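Local coordinates for protein acyltransferase (Actinoplanes teichomyceticus, PDB 4Q38) that transfers long-chain acyl groups from acyl-coenzyme A to the aminosugar of glycopeptide antibiotics such as teicoplanin, at residues 142-147 with 238-243; 99-104 with 135-140; 160-165 with 172-177; 63-68 with 156-161; 276-281 with 330-335. All coordinates share one frame; numbering follows the deposited sequence.

The five contacts fall into three groups. Contacts 3 and 4 lie together on helix 157-169, centres about 8 Å apart, and share Glu160 and Leu161; Met176 of contact 3 and Gln157 of contact 4 both touch the bound decanoyl-glucosamine. Contacts 1 and 2, centres about 12 Å apart, both use helix 125-143 and meet where Phe239 packs on Phe140; contact 1 ties the N-terminal part to the GNAT-like part. Contact 5 stands apart at the edge of the C-terminal sheet, its centre about 29 Å from that of contact 3, yet Met330 has its side chain about 7 Å from coenzyme A.

Contact 1. Residues 142-147 with 238-243; sequences AERGIP and HFPEHG
Arg144 reaches across to the loop 238-243 and spends its NH1 on two acceptors. The carbonyl oxygen of His238 receives a nearly straight bond from Arg144 NH1 (3.0 Å, 164°), lying in the guanidinium plane and using a lone pair in the carbonyl plane. The second acceptor is the Glu241 carboxylate: its OE2 offers the syn lone pair to Arg144 NH1 at 2.9 Å, with the two flat groups turned 52° apart. Arg144 NH2 adds only a weak bond to the same OE2, so the salt bridge rests mainly on NH1. A bend at chi2 (-73°) swings the arginine chain over Phe239, whose CE2 lies 3.6 Å from the guanidinium plane.

The backbone oxygen of Arg144 is served separately. His238 ND1 gives it a weak, bent bond of 2.9 Å, and a water donates both to this oxygen and, at 2.9 Å, to His238 O. His238 O thus accepts from arginine and water together. Next in the chain, Gly145 closes helix 125-143 with a Schellman motif, and Ile146 CA then sits over the centre of the imidazole as a CH-pi contact, 4.3 Å from the His238 ring centroid. Ile146 CD1 turns back to touch His238 CB and Phe239 CE1.

The contact joins the C-terminal end of helix 125-143 to that of helix 221-238. Phe239 packs on Phe140 on one hand and on Leu198 of strand 194-200 on the other, and so lies between the N-terminal and GNAT-like parts; within the latter, His242 NE2 bonds to His207 O of strand 206-211.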
# COMPACT_ATOMS: atom_id res chain seq x y z
N ALA A 142 0.30 -7.96 18.91
CA ALA A 142 0.56 -8.42 20.28
C ALA A 142 0.46 -9.95 20.42
O ALA A 142 1.33 -10.58 21.04
CB ALA A 142 -0.38 -7.73 21.26
N GLU A 143 -0.58 -10.54 19.84
CA GLU A 143 -0.78 -11.99 19.89
C GLU A 143 0.37 -12.74 19.21
O GLU A 143 0.76 -13.83 19.64
CB GLU A 143 -2.12 -12.37 19.24
CG GLU A 143 -3.34 -11.95 20.05
CD GLU A 143 -4.62 -11.94 19.23
OE1 GLU A 143 -5.69 -11.59 19.79
OE2 GLU A 143 -4.58 -12.27 18.02
N ARG A 144 0.92 -12.14 18.16
CA ARG A 144 2.05 -12.71 17.42
C ARG A 144 3.41 -12.37 18.05
O ARG A 144 4.45 -12.82 17.57
CB ARG A 144 1.99 -12.26 15.94
CG ARG A 144 0.88 -12.95 15.14
CD ARG A 144 1.28 -14.40 14.89
NE ARG A 144 0.25 -15.23 14.27
CZ ARG A 144 0.50 -16.36 13.62
NH1 ARG A 144 1.76 -16.80 13.49
NH2 ARG A 144 -0.50 -17.06 13.09
N GLY A 145 3.41 -11.58 19.11
CA GLY A 145 4.65 -11.22 19.79
C GLY A 145 5.50 -10.22 19.03
O GLY A 145 6.69 -10.08 19.32
N ILE A 146 4.90 -9.51 18.07
CA ILE A 146 5.59 -8.50 17.26
C ILE A 146 5.99 -7.33 18.17
O ILE A 146 5.13 -6.79 18.87
CB ILE A 146 4.68 -7.95 16.14
CG1 ILE A 146 3.95 -9.07 15.37
CG2 ILE A 146 5.44 -6.99 15.22
CD1 ILE A 146 4.82 -9.91 14.47
N PRO A 147 7.26 -6.90 18.15
CA PRO A 147 7.63 -5.71 18.93
C PRO A 147 6.82 -4.48 18.53
O PRO A 147 6.51 -4.28 17.35
CB PRO A 147 9.10 -5.49 18.56
CG PRO A 147 9.60 -6.82 18.10
CD PRO A 147 8.42 -7.46 17.42
N HIS A 238 7.93 -15.13 14.60
CA HIS A 238 6.53 -14.75 14.83
C HIS A 238 5.52 -15.48 13.99
O HIS A 238 4.36 -15.58 14.36
CB HIS A 238 6.36 -13.24 14.70
CG HIS A 238 7.32 -12.46 15.57
ND1 HIS A 238 7.30 -12.54 16.91
CD2 HIS A 238 8.35 -11.58 15.24
CE1 HIS A 238 8.29 -11.76 17.42
NE2 HIS A 238 8.92 -11.17 16.40
N PHE A 239 5.96 -15.99 12.84
CA PHE A 239 5.11 -16.80 11.95
C PHE A 239 5.87 -18.07 11.61
O PHE A 239 6.19 -18.31 10.43
CB PHE A 239 4.75 -16.01 10.68
CG PHE A 239 4.06 -14.71 10.96
CD1 PHE A 239 4.80 -13.55 11.20
CD2 PHE A 239 2.67 -14.64 11.02
CE1 PHE A 239 4.16 -12.34 11.48
CE2 PHE A 239 2.03 -13.44 11.30
CZ PHE A 239 2.77 -12.29 11.52
N PRO A 240 6.19 -18.89 12.63
CA PRO A 240 7.06 -20.04 12.39
C PRO A 240 6.42 -21.03 11.42
O PRO A 240 7.13 -21.78 10.76
CB PRO A 240 7.20 -20.69 13.78
CG PRO A 240 6.04 -20.20 14.55
CD PRO A 240 5.74 -18.82 14.03
N GLU A 241 5.10 -21.00 11.31
CA GLU A 241 4.39 -21.91 10.39
C GLU A 241 4.65 -21.58 8.92
O GLU A 241 4.39 -22.41 8.04
CB GLU A 241 2.88 -21.91 10.68
CG GLU A 241 2.16 -20.61 10.30
CD GLU A 241 2.32 -19.50 11.35
OE1 GLU A 241 2.97 -19.73 12.39
OE2 GLU A 241 1.80 -18.40 11.12
N HIS A 242 5.14 -20.37 8.64
CA HIS A 242 5.30 -19.95 7.24
C HIS A 242 6.48 -20.60 6.58
O HIS A 242 6.32 -21.33 5.60
CB HIS A 242 5.32 -18.43 7.09
CG HIS A 242 5.12 -17.96 5.67
ND1 HIS A 242 3.98 -18.17 4.99
CD2 HIS A 242 5.97 -17.27 4.81
CE1 HIS A 242 4.08 -17.65 3.76
NE2 HIS A 242 5.30 -17.09 3.64
N GLY A 243 7.68 -20.35 7.10
CA GLY A 243 8.90 -21.04 6.65
C GLY A 243 9.46 -20.66 5.28
O GLY A 243 10.05 -21.50 4.61
O HOH W 1 3.88 -15.99 17.16

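Contact 2. Residues 99-104 with 135-140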
# COMPACT_ATOMS: atom_id res chain seq x y z
N ARG A 99 -11.97 -9.74 9.17
CA ARG A 99 -12.34 -11.14 8.98
C ARG A 99 -11.18 -11.93 8.35
O ARG A 99 -11.13 -13.16 8.46
CB ARG A 99 -13.60 -11.26 8.11
CG ARG A 99 -13.40 -10.85 6.66
CD ARG A 99 -14.59 -11.18 5.79
NE ARG A 99 -14.45 -10.61 4.44
CZ ARG A 99 -15.38 -10.70 3.49
NH1 ARG A 99 -16.52 -11.33 3.73
NH2 ARG A 99 -15.17 -10.16 2.30
N HIS A 100 -10.26 -11.23 7.69
CA HIS A 100 -9.07 -11.86 7.10
C HIS A 100 -7.79 -11.54 7.82
O HIS A 100 -6.70 -11.66 7.24
CB HIS A 100 -8.93 -11.45 5.64
CG HIS A 100 -10.05 -11.95 4.76
ND1 HIS A 100 -10.46 -13.24 4.77
CD2 HIS A 100 -10.84 -11.29 3.82
CE1 HIS A 100 -11.47 -13.39 3.87
NE2 HIS A 100 -11.69 -12.20 3.29
N MET A 101 -7.90 -11.13 9.08
CA MET A 101 -6.72 -10.84 9.89
C MET A 101 -5.74 -12.02 9.84
O MET A 101 -6.13 -13.16 10.10
CB MET A 101 -7.12 -10.55 11.34
CG MET A 101 -5.97 -10.10 12.23
SD MET A 101 -5.28 -8.49 11.76
CE MET A 101 -6.61 -7.40 12.25
N GLY A 102 -4.49 -11.74 9.48
CA GLY A 102 -3.45 -12.77 9.39
C GLY A 102 -3.55 -13.68 8.18
O GLY A 102 -2.76 -14.60 8.03
N ASP A 103 -4.51 -13.42 7.30
CA ASP A 103 -4.75 -14.30 6.15
C ASP A 103 -4.24 -13.69 4.84
O ASP A 103 -4.90 -12.84 4.24
CB ASP A 103 -6.24 -14.67 6.08
CG ASP A 103 -6.54 -15.75 5.04
OD1 ASP A 103 -5.63 -16.28 4.38
OD2 ASP A 103 -7.73 -16.07 4.88
N HIS A 104 -3.08 -14.15 4.38
CA HIS A 104 -2.47 -13.64 3.15
C HIS A 104 -2.99 -14.32 1.92
O HIS A 104 -2.68 -13.92 0.79
CB HIS A 104 -0.95 -13.77 3.21
CG HIS A 104 -0.47 -15.20 3.40
ND1 HIS A 104 -0.24 -15.72 4.61
CD2 HIS A 104 -0.21 -16.20 2.47
CE1 HIS A 104 0.14 -17.01 4.47
NE2 HIS A 104 0.16 -17.29 3.16
N PRO A 135 -6.85 -0.70 16.28
CA PRO A 135 -6.87 -1.52 17.50
C PRO A 135 -6.85 -3.02 17.19
O PRO A 135 -6.10 -3.76 17.83
CB PRO A 135 -8.19 -1.12 18.17
CG PRO A 135 -8.47 0.26 17.68
CD PRO A 135 -7.97 0.26 16.25
N ALA A 136 -7.65 -3.46 16.22
CA ALA A 136 -7.66 -4.87 15.82
C ALA A 136 -6.28 -5.37 15.36
O ALA A 136 -5.81 -6.42 15.82
CB ALA A 136 -8.69 -5.10 14.72
N VAL A 137 -5.62 -4.64 14.46
CA VAL A 137 -4.32 -5.12 13.98
C VAL A 137 -3.26 -5.07 15.08
O VAL A 137 -2.40 -5.94 15.15
CB VAL A 137 -3.85 -4.45 12.65
CG1 VAL A 137 -3.48 -2.98 12.85
CG2 VAL A 137 -2.69 -5.24 12.03
N ARG A 138 -3.34 -4.06 15.95
CA ARG A 138 -2.39 -3.96 17.07
C ARG A 138 -2.56 -5.14 18.05
O ARG A 138 -1.58 -5.63 18.62
CB ARG A 138 -2.52 -2.62 17.81
CG ARG A 138 -2.01 -1.40 17.04
CD ARG A 138 -0.50 -1.46 16.82
NE ARG A 138 0.25 -1.37 18.08
CZ ARG A 138 1.34 -2.08 18.36
NH1 ARG A 138 1.83 -2.97 17.49
NH2 ARG A 138 1.95 -1.91 19.53
N ARG A 139 -3.80 -5.60 18.22
CA ARG A 139 -4.06 -6.80 19.04
C ARG A 139 -3.45 -8.03 18.39
O ARG A 139 -2.87 -8.87 19.07
CB ARG A 139 -5.56 -7.02 19.27
CG ARG A 139 -6.20 -6.02 20.22
CD ARG A 139 -7.58 -6.47 20.69
NE ARG A 139 -8.58 -6.49 19.62
CZ ARG A 139 -9.29 -5.43 19.21
NH1 ARG A 139 -9.11 -4.24 19.76
NH2 ARG A 139 -10.18 -5.57 18.23
N PHE A 140 -3.57 -8.13 17.07
CA PHE A 140 -2.95 -9.21 16.31
C PHE A 140 -1.42 -9.18 16.45
O PHE A 140 -0.81 -10.22 16.71
CB PHE A 140 -3.38 -9.20 14.83
CG PHE A 140 -2.82 -10.34 14.02
CD1 PHE A 140 -3.29 -11.64 14.21
CD2 PHE A 140 -1.83 -10.11 13.07
CE1 PHE A 140 -2.78 -12.70 13.45
CE2 PHE A 140 -1.32 -11.15 12.31
CZ PHE A 140 -1.79 -12.45 12.51
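Met101 and Gly102, which pack against Phe140, are the two middle residues of a type II beta turn closed by the bond from Asp103 N to His100 O, 2.8 Å. The turn follows helix 84-98 and presents its corner to helix 125-143. Gly102 occupies the third position with the positive phi (75°) usual there, and further backbone bonds tie it to Arg185 on the way to the C-terminal part of the chain.

The two segments meet by van der Waals packing, without hydrogen bonds between them. Met101 leaves its backbone with CG opposite the amide nitrogen (chi1 -174°) and then folds at both later torsions, which brings three successive atoms onto the helix. Met101 CG rests over one face of Phe140, 4.0 Å from the ring centroid. The sulfur makes a Met-aromatic contact, with Met101 SD 4.4 Å from the Phe140 centroid and set obliquely, neither over the face nor at the edge. Beyond it, the methyl Met101 CE reaches the preceding turn of the helix and lodges against the backbone at Val137 CA (3.7 Å) and the methyl Ala136 CB (4.0 Å). The Met101 and Phe140 side chains slide past each other in opposite directions.

Phe140 points from the helix at the turn. Val137, on the same helix, packs on Leu155 of helix 148-155. At the far end of the Phe140 ring, where glycine has no side chain to intervene, Gly102 CA comes to 3.5 Å from Phe140 CZ.

Contact 3. Residues 160-165 with 172-177; sequences ELVAIH and GGMNMQ
His165 and Gly173 meet where the chain, leaving helix 157-169, doubles back along that helix toward the sugar-lipid pocket. The imidazole lies flat on the glycine: Gly173 CA is 3.4 Å from the ring centroid, almost on the ring normal, a CH-pi contact with no side chain in the way. With CG opposite the backbone nitrogen (chi1 -176°), the ring extends from the helix under the returning chain, and both nitrogens are held, NE2 by Tyr116 OH and ND1 by Gln171 O. Asn175, whose ND2 is bonded to Tyr169 OH, brings OD1 to the ring edge.

Two waters bridge helix and loop instead of direct hydrogen bonds. One donates to Leu161 O at 2.9 Å and accepts from Asn175 N; the other accepts from Gly173 N and lies 2.7 Å from Val162 O, to which it probably donates. This helix-loop return belongs to the acyltransferase N-terminal domain, and its far end reaches the pocket: Met176 touches the bound decanoyl-glucosamine.

Met174 CG lies on Val162 CG2 at 3.8 Å; bends at chi2 and chi3 follow, with Met174 SD 3.9 Å from Leu161 CB and taking a weak bond from Met176 N. Leu161 CD2 meets Met176 CG at 3.9 Å.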
# COMPACT_ATOMS: atom_id res chain seq x y z
N GLU A 160 2.57 8.22 4.58
CA GLU A 160 3.20 8.29 3.26
C GLU A 160 2.14 8.30 2.16
O GLU A 160 2.20 9.09 1.22
CB GLU A 160 4.15 7.09 3.08
CG GLU A 160 4.76 6.94 1.69
CD GLU A 160 5.62 5.69 1.56
OE1 GLU A 160 6.47 5.47 2.44
OE2 GLU A 160 5.47 4.94 0.57
N LEU A 161 1.15 7.41 2.29
CA LEU A 161 0.13 7.25 1.25
C LEU A 161 -0.83 8.44 1.25
O LEU A 161 -1.29 8.86 0.19
CB LEU A 161 -0.62 5.94 1.44
CG LEU A 161 0.22 4.65 1.30
CD1 LEU A 161 -0.51 3.46 1.91
CD2 LEU A 161 0.56 4.37 -0.17
N VAL A 162 -1.11 8.99 2.43
CA VAL A 162 -1.87 10.24 2.52
C VAL A 162 -1.10 11.37 1.79
O VAL A 162 -1.66 12.06 0.94
CB VAL A 162 -2.18 10.60 3.98
CG1 VAL A 162 -2.86 11.96 4.08
CG2 VAL A 162 -3.08 9.53 4.59
N ALA A 163 0.19 11.53 2.12
CA ALA A 163 1.04 12.55 1.47
C ALA A 163 1.09 12.38 -0.05
O ALA A 163 1.00 13.37 -0.79
CB ALA A 163 2.45 12.52 2.05
N ILE A 164 1.21 11.13 -0.50
CA ILE A 164 1.19 10.81 -1.93
C ILE A 164 -0.11 11.26 -2.59
O ILE A 164 -0.08 11.82 -3.68
CB ILE A 164 1.42 9.29 -2.17
CG1 ILE A 164 2.92 8.95 -2.00
CG2 ILE A 164 0.90 8.86 -3.54
CD1 ILE A 164 3.18 7.48 -1.75
N HIS A 165 -1.25 11.01 -1.95
CA HIS A 165 -2.52 11.46 -2.54
C HIS A 165 -2.49 12.93 -2.84
O HIS A 165 -2.85 13.35 -3.95
CB HIS A 165 -3.72 11.12 -1.65
CG HIS A 165 -5.04 11.49 -2.27
ND1 HIS A 165 -5.47 12.76 -2.34
CD2 HIS A 165 -6.02 10.72 -2.89
CE1 HIS A 165 -6.66 12.81 -2.96
NE2 HIS A 165 -7.00 11.55 -3.29
N GLY A 172 -6.52 16.59 -0.11
CA GLY A 172 -6.40 15.49 0.84
C GLY A 172 -7.17 14.25 0.45
O GLY A 172 -8.26 14.34 -0.12
N GLY A 173 -6.60 13.09 0.76
CA GLY A 173 -7.24 11.81 0.44
C GLY A 173 -6.27 10.66 0.67
O GLY A 173 -5.14 10.87 1.12
N MET A 174 -6.73 9.45 0.38
CA MET A 174 -5.89 8.25 0.44
C MET A 174 -6.63 7.19 -0.35
O MET A 174 -7.61 6.61 0.13
CB MET A 174 -5.63 7.81 1.90
CG MET A 174 -4.37 6.96 2.11
SD MET A 174 -4.45 5.31 1.35
CE MET A 174 -5.68 4.51 2.37
N ASN A 175 -6.19 6.96 -1.58
CA ASN A 175 -6.86 6.03 -2.47
C ASN A 175 -6.05 4.75 -2.77
O ASN A 175 -6.27 4.10 -3.80
CB ASN A 175 -7.30 6.73 -3.76
CG ASN A 175 -6.14 7.12 -4.65
OD1 ASN A 175 -5.05 7.38 -4.17
ND2 ASN A 175 -6.37 7.16 -5.95
N MET A 176 -5.15 4.39 -1.86
CA MET A 176 -4.38 3.14 -1.94
C MET A 176 -4.89 2.12 -0.90
O MET A 176 -4.10 1.35 -0.34
CB MET A 176 -2.89 3.43 -1.74
CG MET A 176 -2.21 4.14 -2.90
SD MET A 176 -2.17 3.10 -4.38
CE MET A 176 -0.97 1.87 -3.87
N GLN A 177 -6.20 2.11 -0.67
CA GLN A 177 -6.81 1.21 0.31
C GLN A 177 -6.61 -0.28 0.04
O GLN A 177 -6.64 -1.07 0.98
CB GLN A 177 -8.31 1.51 0.51
CG GLN A 177 -9.20 1.28 -0.72
CD GLN A 177 -9.21 2.46 -1.68
OE1 GLN A 177 -8.44 3.40 -1.53
NE2 GLN A 177 -10.10 2.40 -2.66
O HOH W 2 -3.07 7.44 -1.60
O HOH W 3 -3.83 13.69 1.38

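Contact 4. Residues 63-68 with 156-161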
# COMPACT_ATOMS: atom_id res chain seq x y z
N LEU A 63 1.17 7.69 13.19
CA LEU A 63 1.14 7.10 11.85
C LEU A 63 1.79 8.01 10.79
O LEU A 63 1.69 7.75 9.60
CB LEU A 63 -0.30 6.73 11.49
CG LEU A 63 -1.00 5.75 12.44
CD1 LEU A 63 -2.51 5.79 12.25
CD2 LEU A 63 -0.47 4.34 12.24
N GLU A 64 2.46 9.07 11.25
CA GLU A 64 3.20 10.01 10.37
C GLU A 64 2.36 10.66 9.26
O GLU A 64 2.87 11.01 8.20
CB GLU A 64 4.46 9.34 9.79
CG GLU A 64 5.44 8.87 10.87
CD GLU A 64 6.72 8.27 10.31
OE1 GLU A 64 6.90 8.21 9.08
OE2 GLU A 64 7.55 7.85 11.14
N VAL A 65 1.07 10.83 9.52
CA VAL A 65 0.21 11.61 8.63
C VAL A 65 0.62 13.09 8.77
O VAL A 65 0.76 13.58 9.88
CB VAL A 65 -1.26 11.39 8.99
CG1 VAL A 65 -2.18 12.28 8.16
CG2 VAL A 65 -1.63 9.91 8.80
N PRO A 66 0.86 13.80 7.64
CA PRO A 66 1.28 15.20 7.79
C PRO A 66 0.24 16.03 8.56
O PRO A 66 -0.96 15.74 8.48
CB PRO A 66 1.41 15.69 6.34
CG PRO A 66 1.69 14.44 5.55
CD PRO A 66 0.84 13.38 6.22
N GLU A 67 0.71 17.03 9.30
CA GLU A 67 -0.15 17.83 10.17
C GLU A 67 -1.35 18.40 9.44
O GLU A 67 -2.46 18.36 9.96
CB GLU A 67 0.64 18.97 10.86
CG GLU A 67 1.74 18.50 11.81
CD GLU A 67 1.22 17.65 12.97
OE1 GLU A 67 1.83 16.60 13.26
OE2 GLU A 67 0.21 18.03 13.60
N LEU A 68 -1.13 18.92 8.23
CA LEU A 68 -2.20 19.52 7.43
C LEU A 68 -3.36 18.55 7.20
O LEU A 68 -4.53 18.87 7.48
CB LEU A 68 -1.67 20.04 6.10
CG LEU A 68 -2.69 20.61 5.10
CD1 LEU A 68 -3.36 21.86 5.66
CD2 LEU A 68 -2.03 20.90 3.76
N THR A 156 2.98 3.24 9.81
CA THR A 156 3.31 4.61 9.36
C THR A 156 3.23 4.81 7.86
O THR A 156 3.20 5.96 7.41
CB THR A 156 4.73 5.08 9.77
OG1 THR A 156 5.72 4.25 9.14
CG2 THR A 156 4.92 5.08 11.29
N GLN A 157 3.18 3.74 7.06
CA GLN A 157 2.98 3.97 5.63
C GLN A 157 1.65 4.68 5.34
O GLN A 157 1.48 5.26 4.27
CB GLN A 157 3.13 2.72 4.74
CG GLN A 157 3.37 3.15 3.28
CD GLN A 157 3.73 2.03 2.31
OE1 GLN A 157 4.44 2.26 1.31
NE2 GLN A 157 3.25 0.84 2.58
N LEU A 158 0.71 4.67 6.30
CA LEU A 158 -0.52 5.44 6.11
C LEU A 158 -0.19 6.90 5.80
O LEU A 158 -0.73 7.48 4.86
CB LEU A 158 -1.44 5.36 7.34
CG LEU A 158 -2.70 6.24 7.24
CD1 LEU A 158 -3.62 5.78 6.11
CD2 LEU A 158 -3.44 6.27 8.57
N GLY A 159 0.71 7.48 6.59
CA GLY A 159 1.09 8.88 6.38
C GLY A 159 1.69 9.12 5.01
O GLY A 159 1.38 10.10 4.35
N GLU A 160 2.57 8.22 4.58
CA GLU A 160 3.20 8.29 3.26
C GLU A 160 2.14 8.30 2.16
O GLU A 160 2.20 9.09 1.22
CB GLU A 160 4.15 7.09 3.08
CG GLU A 160 4.76 6.94 1.69
CD GLU A 160 5.62 5.69 1.56
OE1 GLU A 160 6.47 5.47 2.44
OE2 GLU A 160 5.47 4.94 0.57
N LEU A 161 1.15 7.41 2.29
CA LEU A 161 0.13 7.25 1.25
C LEU A 161 -0.83 8.44 1.25
O LEU A 161 -1.29 8.86 0.19
CB LEU A 161 -0.62 5.94 1.44
CG LEU A 161 0.22 4.65 1.30
CD1 LEU A 161 -0.51 3.46 1.91
CD2 LEU A 161 0.56 4.37 -0.17
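The Glu64 carboxylate lies flat over Thr156: both CB and CG2 of the threonine sit against one face, each 3.8 Å from Glu64 CD. The glutamate chain is extended beyond CG, which carries it slantwise across the threonine methyl, while Thr156 OG1 turns back to Glu153 O.

Beneath, the backbones come very close. Glu64 has positive phi as the C-prime residue of a Schellman motif ending helix 53-62, and the chain then runs over Gly159, whose CA is 3.6 Å from Val65 CA. Gly159 N makes a weak bond to Leu63 O (3.2 Å, 128°), and Gly159 CA points a C-H at Glu64 O, 3.3 Å away. The bare glycine is what lets the turn settle onto the helix. On the buried side Leu158 CD2 touches both Leu63 CD1, at 3.8 Å, and Val65 CG2, at 4.1 Å.

The site lies between the end of helix 53-62 and the first turn of helix 157-169, with Pro66 as N-cap of helix 67-76. Leu63 and Leu158 pack on Phe130 of helix 125-143, Leu63 also on Trp152 and Leu155 of helix 148-155, and Pro66 rests on Ala163 further along helix 157-169.

Contact 5. Residues 276-281 with 330-335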
# COMPACT_ATOMS: atom_id res chain seq x y z
N THR A 276 17.93 -12.64 -9.23
CA THR A 276 17.78 -13.59 -10.33
C THR A 276 16.39 -13.40 -10.92
O THR A 276 15.39 -13.68 -10.25
CB THR A 276 17.94 -15.04 -9.85
OG1 THR A 276 19.20 -15.18 -9.17
CG2 THR A 276 17.89 -16.02 -11.03
N LEU A 277 16.33 -12.91 -12.16
CA LEU A 277 15.05 -12.65 -12.80
C LEU A 277 14.45 -13.96 -13.30
O LEU A 277 15.17 -14.80 -13.83
CB LEU A 277 15.20 -11.66 -13.96
CG LEU A 277 15.78 -10.28 -13.59
CD1 LEU A 277 15.75 -9.38 -14.82
CD2 LEU A 277 15.00 -9.65 -12.43
N THR A 278 13.15 -14.13 -13.10
CA THR A 278 12.51 -15.42 -13.38
C THR A 278 11.48 -15.35 -14.50
O THR A 278 11.05 -16.38 -15.01
CB THR A 278 11.84 -16.01 -12.12
OG1 THR A 278 10.97 -15.03 -11.53
CG2 THR A 278 12.88 -16.42 -11.10
N ASP A 279 11.06 -14.14 -14.87
CA ASP A 279 10.17 -13.97 -16.01
C ASP A 279 10.97 -13.88 -17.32
O ASP A 279 12.17 -13.57 -17.32
CB ASP A 279 9.22 -12.76 -15.84
CG ASP A 279 9.96 -11.45 -15.58
OD1 ASP A 279 11.16 -11.47 -15.25
OD2 ASP A 279 9.34 -10.38 -15.71
N SER A 280 10.29 -14.17 -18.42
CA SER A 280 10.86 -14.06 -19.75
C SER A 280 11.13 -12.61 -20.10
O SER A 280 10.42 -11.71 -19.62
CB SER A 280 9.88 -14.64 -20.77
OG SER A 280 9.60 -15.98 -20.43
N ALA A 281 12.15 -12.38 -20.92
CA ALA A 281 12.36 -11.09 -21.55
C ALA A 281 11.03 -10.64 -22.17
O ALA A 281 10.47 -11.36 -22.99
CB ALA A 281 13.45 -11.20 -22.62
N MET A 330 7.77 -4.22 -15.95
CA MET A 330 7.90 -4.82 -14.63
C MET A 330 8.62 -6.15 -14.79
O MET A 330 8.28 -6.94 -15.66
CB MET A 330 6.53 -5.07 -14.01
CG MET A 330 6.59 -5.55 -12.57
SD MET A 330 4.98 -6.04 -11.90
CE MET A 330 4.77 -7.65 -12.67
N ARG A 331 9.62 -6.39 -13.95
CA ARG A 331 10.29 -7.69 -13.99
C ARG A 331 10.18 -8.34 -12.62
O ARG A 331 10.00 -7.66 -11.61
CB ARG A 331 11.75 -7.57 -14.43
CG ARG A 331 11.95 -6.98 -15.84
CD ARG A 331 11.35 -7.83 -16.96
NE ARG A 331 11.88 -9.20 -17.00
CZ ARG A 331 13.00 -9.56 -17.63
NH1 ARG A 331 13.74 -8.67 -18.28
NH2 ARG A 331 13.39 -10.82 -17.60
N THR A 332 10.27 -9.67 -12.60
CA THR A 332 10.09 -10.46 -11.40
C THR A 332 11.34 -11.29 -11.16
O THR A 332 11.92 -11.85 -12.09
CB THR A 332 8.85 -11.36 -11.53
OG1 THR A 332 7.68 -10.54 -11.55
CG2 THR A 332 8.74 -12.35 -10.38
N GLY A 333 11.77 -11.34 -9.90
CA GLY A 333 12.93 -12.12 -9.54
C GLY A 333 12.92 -12.48 -8.08
O GLY A 333 11.97 -12.16 -7.35
N PHE A 334 13.98 -13.16 -7.65
CA PHE A 334 14.12 -13.58 -6.26
C PHE A 334 15.54 -13.38 -5.75
O PHE A 334 16.49 -13.25 -6.52
CB PHE A 334 13.73 -15.06 -6.10
CG PHE A 334 14.75 -16.03 -6.68
CD1 PHE A 334 15.82 -16.48 -5.90
CD2 PHE A 334 14.64 -16.48 -7.98
CE1 PHE A 334 16.76 -17.37 -6.43
CE2 PHE A 334 15.57 -17.38 -8.52
CZ PHE A 334 16.63 -17.82 -7.74
N VAL A 335 15.64 -13.34 -4.42
CA VAL A 335 16.91 -13.44 -3.71
C VAL A 335 16.69 -14.39 -2.54
O VAL A 335 15.66 -14.35 -1.88
CB VAL A 335 17.43 -12.07 -3.20
CG1 VAL A 335 17.95 -11.22 -4.36
CG2 VAL A 335 16.35 -11.30 -2.44
O HOH W 4 19.26 -13.94 -6.76
O HOH W 5 7.16 -9.45 -13.92
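Asp279 and Arg331 form part of the tight centre of this contact, where Arg331 and Gly333 are buried. The arginine grips the carboxylate side-on, with Arg331 NE 3.0 Å from Asp279 OD1 and Arg331 NH2 at 3.3 Å from the same oxygen; both come from one side of the carboxylate plane, 49° from their own. Arg331 NH2 also bonds to Asp279 O, rising well above the carbonyl plane, at 3.0 Å. Bends at chi2 (-63°) and chi3 curl the arginine back onto the loop. Its guanidinium is sandwiched: Leu277 CD1 lies over one face, Ala281 CA and Ser280 O over the other. A water donates to Asp279 OD2 and also bonds Thr332 OG1, which is held in addition by Ser250 OG.

Alongside, the strands are joined as an antiparallel pair. Thr276 and Phe334 exchange backbone bonds, the straighter from Thr276 N to Phe334 O (3.1 Å, 176°), and Thr278 N reaches Thr332 O at 2.8 Å. Where Leu277 faces Gly333 the chains close to 3.9 Å between CA atoms, glycine leaving space for the approach.

The rim is exposed at both ends, Thr276 and Thr278 at one, Ser280 and Ala281 at the other. Thr276 CB lies over the Phe334 ring, 4.0 Å from its centroid, with Thr278 CG2 at the ring edge, and a water joins Thr276 OG1 to Phe334 O. Phe334 leans in turn on Trp248 of strand 246-251. Such short edge pairing, with strand 276-277 outermost beside strand 331-336, completes the mixed sheet of the GNAT-like fold.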